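Local coordinates for COPII coat assembly protein SEC16 (Saccharomyces cerevisiae, PDB 3MZK) that helps initiate assembly of the COPII coat, which forms transport vesicles at the endoplasmic reticulum, takes part in cargo selection, and also acts in autophagy, at residues L356-K359 and I360-A363. Numbering follows the deposited sequence.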
ATOM      1  N   LEU B 356       1.617  30.848 -19.825  1.00 46.33           N
ATOM      2  CA  LEU B 356       0.768  31.889 -20.403  1.00 46.24           C
ATOM      3  C   LEU B 356       1.586  33.033 -21.009  1.00 52.11           C
ATOM      4  O   LEU B 356       1.303  33.483 -22.121  1.00 52.19           O
ATOM      5  CB  LEU B 356      -0.231  32.420 -19.374  1.00 45.25           C
ATOM      6  CG  LEU B 356      -1.455  31.526 -19.162  1.00 52.05           C
ATOM      7  CD1 LEU B 356      -2.175  31.854 -17.862  1.00 47.38           C
ATOM      8  CD2 LEU B 356      -2.395  31.642 -20.352  1.00 47.08           C
ATOM      9  N   PRO B 357       2.605  33.514 -20.281  1.00 49.69           N
ATOM     10  CA  PRO B 357       3.484  34.521 -20.874  1.00 47.76           C
ATOM     11  C   PRO B 357       4.029  34.065 -22.220  1.00 54.14           C
ATOM     12  O   PRO B 357       4.063  34.857 -23.158  1.00 56.03           O
ATOM     13  CB  PRO B 357       4.613  34.625 -19.853  1.00 39.21           C
ATOM     14  CG  PRO B 357       3.948  34.321 -18.569  1.00 32.43           C
ATOM     15  CD  PRO B 357       2.948  33.256 -18.873  1.00 36.03           C
ATOM     16  N   GLN B 358       4.435  32.803 -22.319  1.00 56.32           N
ATOM     17  CA  GLN B 358       5.010  32.291 -23.557  1.00 43.02           C
ATOM     18  C   GLN B 358       3.984  32.306 -24.679  1.00 51.18           C
ATOM     19  O   GLN B 358       4.332  32.540 -25.829  1.00 56.18           O
ATOM     20  CB  GLN B 358       5.568  30.881 -23.366  1.00 33.22           C
ATOM     21  CG  GLN B 358       6.422  30.391 -24.524  1.00 34.81           C
ATOM     22  CD  GLN B 358       6.936  28.970 -24.314  1.00 45.21           C
ATOM     23  OE1 GLN B 358       8.124  28.692 -24.493  1.00 45.14           O
ATOM     24  NE2 GLN B 358       6.037  28.065 -23.945  1.00 33.20           N
ATOM     25  N   LYS B 359       2.721  32.060 -24.342  1.00 45.36           N
ATOM     26  CA  LYS B 359       1.646  32.088 -25.332  1.00 43.68           C
ATOM     27  C   LYS B 359       1.427  33.492 -25.895  1.00 51.46           C
ATOM     28  O   LYS B 359       1.209  33.663 -27.097  1.00 39.71           O
ATOM     29  CB  LYS B 359       0.342  31.565 -24.733  1.00 42.49           C
ATOM     30  CG  LYS B 359       0.356  30.087 -24.407  1.00 54.54           C
ATOM     31  CD  LYS B 359      -1.034  29.608 -24.041  1.00 53.21           C
ATOM     32  CE  LYS B 359      -1.026  28.170 -23.577  1.00 60.36           C
ATOM     33  NZ  LYS B 359      -2.368  27.780 -23.066  1.00 78.57           N
ATOM     34  N   ILE B 360       1.477  34.493 -25.019  1.00 46.70           N
ATOM     35  CA  ILE B 360       1.331  35.882 -25.436  1.00 33.72           C
ATOM     36  C   ILE B 360       2.508  36.264 -26.319  1.00 44.31           C
ATOM     37  O   ILE B 360       2.351  36.925 -27.347  1.00 54.57           O
ATOM     38  CB  ILE B 360       1.265  36.829 -24.226  1.00 43.19           C
ATOM     39  CG1 ILE B 360       0.089  36.457 -23.320  1.00 42.82           C
ATOM     40  CG2 ILE B 360       1.148  38.280 -24.677  1.00 44.10           C
ATOM     41  CD1 ILE B 360      -0.027  37.339 -22.100  1.00 43.06           C
ATOM     42  N   TYR B 361       3.692  35.834 -25.908  1.00 41.92           N
ATOM     43  CA  TYR B 361       4.906  36.037 -26.685  1.00 44.27           C
ATOM     44  C   TYR B 361       4.778  35.367 -28.049  1.00 53.37           C
ATOM     45  O   TYR B 361       5.307  35.858 -29.049  1.00 49.14           O
ATOM     46  CB  TYR B 361       6.094  35.481 -25.905  1.00 36.77           C
ATOM     47  CG  TYR B 361       7.316  35.152 -26.719  1.00 34.49           C
ATOM     48  CD1 TYR B 361       8.022  36.139 -27.385  1.00 32.14           C
ATOM     49  CD2 TYR B 361       7.786  33.847 -26.788  1.00 41.03           C
ATOM     50  CE1 TYR B 361       9.156  35.831 -28.111  1.00 44.65           C
ATOM     51  CE2 TYR B 361       8.912  33.531 -27.513  1.00 34.51           C
ATOM     52  CZ  TYR B 361       9.593  34.523 -28.169  1.00 37.80           C
ATOM     53  OH  TYR B 361      10.714  34.197 -28.882  1.00 44.58           O
ATOM     54  N   HIS B 362       4.066  34.244 -28.076  1.00 50.67           N
ATOM     55  CA  HIS B 362       3.787  33.524 -29.311  1.00 49.50           C
ATOM     56  C   HIS B 362       2.951  34.419 -30.222  1.00 49.00           C
ATOM     57  O   HIS B 362       3.307  34.650 -31.374  1.00 56.07           O
ATOM     58  CB  HIS B 362       3.053  32.214 -28.996  1.00 52.80           C
ATOM     59  CG  HIS B 362       2.780  31.352 -30.191  1.00 63.53           C
ATOM     60  ND1 HIS B 362       1.997  30.220 -30.125  1.00 57.99           N
ATOM     61  CD2 HIS B 362       3.185  31.456 -31.481  1.00 67.28           C
ATOM     62  CE1 HIS B 362       1.927  29.664 -31.323  1.00 47.39           C
ATOM     63  NE2 HIS B 362       2.637  30.394 -32.163  1.00 53.88           N
ATOM     64  N   ALA B 363       1.846  34.933 -29.689  1.00 45.62           N
ATOM     65  CA  ALA B 363       0.987  35.858 -30.431  1.00 48.85           C
ATOM     66  C   ALA B 363       1.762  37.067 -30.940  1.00 46.34           C
ATOM     67  O   ALA B 363       1.527  37.542 -32.044  1.00 60.20           O
ATOM     68  CB  ALA B 363      -0.180  36.307 -29.570  1.00 47.38           C
TER
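Tyr361 rises from the first turns of helix 356-368 beside Gln358, one turn earlier. Its CB lies 3.4 Å from Gln358 O, with CG a little farther off. With CG anti to the backbone N (chi1 159°), the ring swings out from the helix so that Gln358 O meets its edge, near the ring plane, with CD2 at 3.8 Å. CD2 also comes within 4.4 Å of Gln358 CG, a loose approach between the two side chains. Beyond the ring, OH hydrogen-bonds to Asn328 O, while the amide of Gln358 is held by Ser332 and Asp336 of helix 330-344.

Four i to i+4 backbone bonds carry the turn. Ile360 N to Leu356 O and Tyr361 N to Pro357 O (2.9 Å) are fairly straight, as is Ala363 N to Lys359 O. His362 N to Gln358 O is more bent, 136° at the hydrogen. Pro357, lacking an N-H, sits in the first turn, where a helix needs no such donor.

Ile360 turns CG1 back along the helix, 3.4 Å from Leu356 O. Farther out, Ile360 packs on Leu382, Leu399 and Val406, the His362 ring meets Tyr378 edge-to-face, and Lys359 forms a salt bridge with Glu340.

In this helical Sec23-binding domain of the ACE1-like family, the helix is wedged among neighbours, and a chain of another protein packs on Pro357, Ile360 and Tyr361. Main-chain bonds shape the turn, while the polar ends of the buried residues Gln358, Lys359 and Tyr361 tie it to helix 330-344 and to Asn328 just before it.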